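Local coordinates for putative polyphosphate kinase 2 family protein (Arthrobacter aurescens, PDB 3RHF) that probably acts as a polyphosphate kinase, transferring phosphate groups between polyphosphate and nucleotides, at residues Ala9-Arg21 against Tyr252-Ala264. Numbering follows the deposited sequence.
Sequences AVEFAKSPAEVLR and YARIAVQQLLLDA
Phe-12 and Pro-16 both pack onto helix 250-266, an outer-layer helix of the three-layer alpha/beta/alpha sandwich, so that the N-terminal segment covers a helix packed on the parallel sheet. The far end of the Phe-12 ring reaches the helix backbone obliquely, with CZ 3.9 Å from Ala-256 CA, and Ile-255 and Tyr-252 border the same end. The Phe-12 and Tyr-252 side chains cross at about a right angle, with 3.9 Å between their CE1 atoms. Pro-16 CG sits 3.8 Å above one face of the Phe-12 ring, offset toward its rim. The proline itself is a knob in a hole formed by Ala-256, Gln-259, Leu-260 and Asp-263. Beyond it, Leu-20 CD1 reaches Ala-256 CB and the Tyr-252 hydroxyl, which is hydrogen-bonded to the backbone carbonyl of Pro-37.

Polar links flank this apolar patch. Ser-15 is the N-cap of helix 16-19; with OG anti to its own backbone N (chi1 174°), the hydroxyl accepts from Ala-17 N and donates to Asp-263 OD2 at 2.9 Å, nearly along the C-O axis. The other carboxylate oxygen, OD1, takes a straight bond (171°) from Gln-259 NE2, but from above the carboxylate plane; the glutamine chain bends at chi2 while its CG packs against Phe-12 CD2. Without the carboxylate, as with an alanine at Asp-263, the Ser-15 hydroxyl and Gln-259 NE2 are likely to lose a shared partner, leaving the amide held mainly through OE1. Gln-259 OE1 also accepts from Gln-53 of helix 43-69, and Glu-11 forms a salt bridge with Arg-56 of that helix. A water in the plane of the Phe-12 ring, at its edge, accepts from Phe-12 N, donates to Glu-11 OE1 at 2.7 Å and makes a weak bond to Gln-259 OE1.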
loop_
_atom_site.group_PDB
_atom_site.type_symbol
_atom_site.label_atom_id
_atom_site.label_comp_id
_atom_site.label_asym_id
_atom_site.label_seq_id
_atom_site.Cartn_x
_atom_site.Cartn_y
_atom_site.Cartn_z
ATOM N N ALA A 9 -8.005 -12.684 21.688
ATOM C CA ALA A 9 -8.826 -11.673 21.039
ATOM C C ALA A 9 -10.143 -11.492 21.771
ATOM O O ALA A 9 -10.958 -12.392 21.787
ATOM C CB ALA A 9 -9.086 -12.022 19.589
ATOM N N VAL A 10 -10.308 -10.297 22.345
ATOM C CA VAL A 10 -11.546 -9.803 22.870
ATOM C C VAL A 10 -12.153 -8.932 21.769
ATOM O O VAL A 10 -11.559 -7.953 21.320
ATOM C CB VAL A 10 -11.304 -8.979 24.167
ATOM C CG1 VAL A 10 -12.625 -8.464 24.711
ATOM C CG2 VAL A 10 -10.564 -9.809 25.250
ATOM N N GLU A 11 -13.332 -9.330 21.318
ATOM C CA GLU A 11 -14.058 -8.669 20.256
ATOM C C GLU A 11 -14.873 -7.534 20.805
ATOM O O GLU A 11 -15.096 -7.441 21.999
ATOM C CB GLU A 11 -15.064 -9.633 19.644
ATOM C CG GLU A 11 -14.538 -10.947 19.145
ATOM C CD GLU A 11 -13.703 -10.827 17.875
ATOM O OE1 GLU A 11 -13.877 -9.846 17.087
ATOM O OE2 GLU A 11 -12.857 -11.747 17.669
ATOM N N PHE A 12 -15.383 -6.695 19.925
ATOM C CA PHE A 12 -16.259 -5.629 20.344
ATOM C C PHE A 12 -17.519 -6.212 20.994
ATOM O O PHE A 12 -18.116 -7.152 20.455
ATOM C CB PHE A 12 -16.634 -4.733 19.136
ATOM C CG PHE A 12 -15.636 -3.666 18.873
ATOM C CD1 PHE A 12 -15.816 -2.406 19.379
ATOM C CD2 PHE A 12 -14.485 -3.946 18.160
ATOM C CE1 PHE A 12 -14.866 -1.412 19.170
ATOM C CE2 PHE A 12 -13.558 -2.984 17.947
ATOM C CZ PHE A 12 -13.742 -1.693 18.471
ATOM N N ALA A 13 -17.916 -5.646 22.134
ATOM C CA ALA A 13 -19.167 -6.034 22.798
ATOM C C ALA A 13 -20.306 -5.403 22.052
ATOM O O ALA A 13 -21.314 -6.047 21.841
ATOM C CB ALA A 13 -19.221 -5.609 24.257
ATOM N N LYS A 14 -20.177 -4.142 21.671
ATOM C CA LYS A 14 -21.166 -3.548 20.794
ATOM C C LYS A 14 -20.452 -2.993 19.541
ATOM O O LYS A 14 -19.313 -2.491 19.617
ATOM C CB LYS A 14 -22.042 -2.492 21.537
ATOM N N SER A 15 -21.111 -3.114 18.392
ATOM C CA SER A 15 -20.548 -2.665 17.132
ATOM C C SER A 15 -20.319 -1.150 17.086
ATOM O O SER A 15 -21.180 -0.379 17.469
ATOM C CB SER A 15 -21.474 -3.035 15.979
ATOM O OG SER A 15 -20.962 -2.450 14.793
ATOM N N PRO A 16 -19.160 -0.719 16.578
ATOM C CA PRO A 16 -18.939 0.694 16.392
ATOM C C PRO A 16 -19.855 1.345 15.354
ATOM O O PRO A 16 -19.975 2.548 15.339
ATOM C CB PRO A 16 -17.492 0.765 15.892
ATOM C CG PRO A 16 -16.942 -0.512 16.049
ATOM C CD PRO A 16 -18.019 -1.508 16.093
ATOM N N ALA A 17 -20.489 0.586 14.471
ATOM C CA ALA A 17 -21.457 1.199 13.559
ATOM C C ALA A 17 -22.596 1.792 14.396
ATOM O O ALA A 17 -23.364 2.621 13.923
ATOM C CB ALA A 17 -21.979 0.188 12.554
ATOM N N GLU A 18 -22.676 1.372 15.652
ATOM C CA GLU A 18 -23.796 1.688 16.524
ATOM C C GLU A 18 -23.391 2.736 17.522
ATOM O O GLU A 18 -23.988 3.787 17.555
ATOM C CB GLU A 18 -24.283 0.397 17.207
ATOM C CG GLU A 18 -25.229 0.512 18.421
ATOM C CD GLU A 18 -25.575 -0.881 19.021
ATOM O OE1 GLU A 18 -25.974 -1.771 18.223
ATOM O OE2 GLU A 18 -25.415 -1.080 20.257
ATOM N N VAL A 19 -22.366 2.478 18.321
ATOM C CA VAL A 19 -22.033 3.383 19.399
ATOM C C VAL A 19 -21.320 4.625 18.882
ATOM O O VAL A 19 -21.376 5.657 19.546
ATOM C CB VAL A 19 -21.225 2.687 20.564
ATOM C CG1 VAL A 19 -22.076 1.595 21.215
ATOM C CG2 VAL A 19 -19.896 2.075 20.115
ATOM N N LEU A 20 -20.654 4.564 17.716
ATOM C CA LEU A 20 -19.843 5.714 17.247
ATOM C C LEU A 20 -20.547 6.557 16.206
ATOM O O LEU A 20 -20.025 7.587 15.791
ATOM C CB LEU A 20 -18.480 5.277 16.700
ATOM C CG LEU A 20 -17.520 4.663 17.702
ATOM C CD1 LEU A 20 -16.190 4.335 16.986
ATOM C CD2 LEU A 20 -17.319 5.578 18.945
ATOM N N ARG A 21 -21.738 6.119 15.815
ATOM C CA ARG A 21 -22.566 6.799 14.790
ATOM C C ARG A 21 -22.953 8.207 15.230
ATOM O O ARG A 21 -23.184 8.440 16.401
ATOM C CB ARG A 21 -23.847 5.988 14.569
ATOM C CG ARG A 21 -24.507 6.117 13.217
ATOM C CD ARG A 21 -25.751 5.170 13.053
ATOM N NE ARG A 21 -26.651 5.712 12.026
ATOM C CZ ARG A 21 -27.639 6.597 12.245
ATOM N NH1 ARG A 21 -28.377 7.042 11.214
ATOM N NH2 ARG A 21 -27.913 7.043 13.484
ATOM N N TYR A 252 -7.023 2.001 20.366
ATOM C CA TYR A 252 -8.496 1.859 20.232
ATOM C C TYR A 252 -9.004 2.329 18.865
ATOM O O TYR A 252 -9.851 1.674 18.236
ATOM C CB TYR A 252 -9.269 2.590 21.308
ATOM C CG TYR A 252 -10.760 2.600 20.993
ATOM C CD1 TYR A 252 -11.496 1.459 21.068
ATOM C CD2 TYR A 252 -11.388 3.744 20.551
ATOM C CE1 TYR A 252 -12.834 1.449 20.770
ATOM C CE2 TYR A 252 -12.705 3.754 20.234
ATOM C CZ TYR A 252 -13.442 2.604 20.344
ATOM O OH TYR A 252 -14.785 2.601 20.043
ATOM N N ALA A 253 -8.515 3.487 18.445
ATOM C CA ALA A 253 -8.872 4.018 17.129
ATOM C C ALA A 253 -8.524 3.007 16.038
ATOM O O ALA A 253 -9.307 2.807 15.131
ATOM C CB ALA A 253 -8.187 5.342 16.869
ATOM N N ARG A 254 -7.379 2.348 16.126
ATOM C CA ARG A 254 -7.056 1.382 15.121
ATOM C C ARG A 254 -8.101 0.277 15.025
ATOM O O ARG A 254 -8.477 -0.087 13.902
ATOM C CB ARG A 254 -5.720 0.739 15.383
ATOM C CG ARG A 254 -4.556 1.646 15.183
ATOM C CD ARG A 254 -3.279 0.991 15.635
ATOM N NE ARG A 254 -2.231 2.009 15.764
ATOM C CZ ARG A 254 -1.415 2.182 16.818
ATOM N NH1 ARG A 254 -1.438 1.396 17.892
ATOM N NH2 ARG A 254 -0.510 3.140 16.764
ATOM N N ILE A 255 -8.523 -0.305 16.149
ATOM C CA ILE A 255 -9.487 -1.382 16.094
ATOM C C ILE A 255 -10.901 -0.901 15.812
ATOM O O ILE A 255 -11.742 -1.667 15.377
ATOM C CB ILE A 255 -9.500 -2.249 17.343
ATOM C CG1 ILE A 255 -9.758 -1.403 18.616
ATOM C CG2 ILE A 255 -8.230 -3.043 17.421
ATOM C CD1 ILE A 255 -9.958 -2.253 19.887
ATOM N N ALA A 256 -11.169 0.374 16.045
ATOM C CA ALA A 256 -12.529 0.889 15.811
ATOM C C ALA A 256 -12.669 1.141 14.307
ATOM O O ALA A 256 -13.676 0.779 13.689
ATOM C CB ALA A 256 -12.816 2.154 16.657
ATOM N N VAL A 257 -11.625 1.715 13.719
ATOM C CA VAL A 257 -11.619 1.918 12.293
ATOM C C VAL A 257 -11.679 0.574 11.625
ATOM O O VAL A 257 -12.555 0.330 10.776
ATOM C CB VAL A 257 -10.456 2.778 11.791
ATOM C CG1 VAL A 257 -10.469 2.789 10.282
ATOM C CG2 VAL A 257 -10.617 4.234 12.250
ATOM N N GLN A 258 -10.820 -0.347 12.035
ATOM C CA GLN A 258 -10.868 -1.654 11.371
ATOM C C GLN A 258 -12.194 -2.375 11.493
ATOM O O GLN A 258 -12.661 -2.966 10.510
ATOM C CB GLN A 258 -9.661 -2.575 11.696
ATOM C CG GLN A 258 -8.641 -2.384 10.588
ATOM C CD GLN A 258 -7.368 -3.169 10.707
ATOM O OE1 GLN A 258 -6.278 -2.595 10.605
ATOM N NE2 GLN A 258 -7.481 -4.500 10.848
ATOM N N GLN A 259 -12.839 -2.301 12.647
ATOM C CA GLN A 259 -14.102 -3.053 12.822
ATOM C C GLN A 259 -15.178 -2.416 12.000
ATOM O O GLN A 259 -16.050 -3.095 11.487
ATOM C CB GLN A 259 -14.531 -3.169 14.284
ATOM C CG GLN A 259 -15.523 -4.295 14.573
ATOM C CD GLN A 259 -14.955 -5.673 14.315
ATOM O OE1 GLN A 259 -13.894 -6.048 14.816
ATOM N NE2 GLN A 259 -15.665 -6.446 13.532
ATOM N N LEU A 260 -15.085 -1.115 11.803
ATOM C CA LEU A 260 -16.046 -0.398 10.934
ATOM C C LEU A 260 -15.986 -0.877 9.497
ATOM O O LEU A 260 -17.025 -1.116 8.863
ATOM C CB LEU A 260 -15.776 1.109 10.981
ATOM C CG LEU A 260 -16.432 1.887 12.126
ATOM C CD1 LEU A 260 -15.951 3.311 12.049
ATOM C CD2 LEU A 260 -17.980 1.859 12.120
ATOM N N LEU A 261 -14.749 -0.984 9.011
ATOM C CA LEU A 261 -14.445 -1.593 7.726
ATOM C C LEU A 261 -14.965 -2.989 7.581
ATOM O O LEU A 261 -15.596 -3.292 6.591
ATOM C CB LEU A 261 -12.952 -1.661 7.534
ATOM C CG LEU A 261 -12.322 -0.779 6.500
ATOM C CD1 LEU A 261 -12.989 0.605 6.389
ATOM C CD2 LEU A 261 -10.864 -0.636 6.874
ATOM N N LEU A 262 -14.667 -3.847 8.556
ATOM C CA LEU A 262 -15.098 -5.277 8.478
ATOM C C LEU A 262 -16.613 -5.425 8.492
ATOM O O LEU A 262 -17.142 -6.276 7.795
ATOM C CB LEU A 262 -14.503 -6.150 9.606
ATOM C CG LEU A 262 -12.971 -6.222 9.573
ATOM C CD1 LEU A 262 -12.382 -6.524 10.976
ATOM C CD2 LEU A 262 -12.447 -7.232 8.570
ATOM N N ASP A 263 -17.281 -4.618 9.331
ATOM C CA ASP A 263 -18.723 -4.680 9.471
ATOM C C ASP A 263 -19.392 -4.145 8.180
ATOM O O ASP A 263 -20.384 -4.685 7.752
ATOM C CB ASP A 263 -19.173 -3.876 10.687
ATOM C CG ASP A 263 -18.756 -4.519 12.065
ATOM O OD1 ASP A 263 -18.148 -5.635 12.151
ATOM O OD2 ASP A 263 -19.088 -3.875 13.104
ATOM N N ALA A 264 -18.830 -3.098 7.572
ATOM C CA ALA A 264 -19.290 -2.581 6.268
ATOM C C ALA A 264 -19.119 -3.650 5.157
ATOM O O ALA A 264 -20.024 -3.880 4.365
ATOM C CB ALA A 264 -18.542 -1.309 5.899
HETATM O O HOH W 1 -14.685 -7.318 17.018
#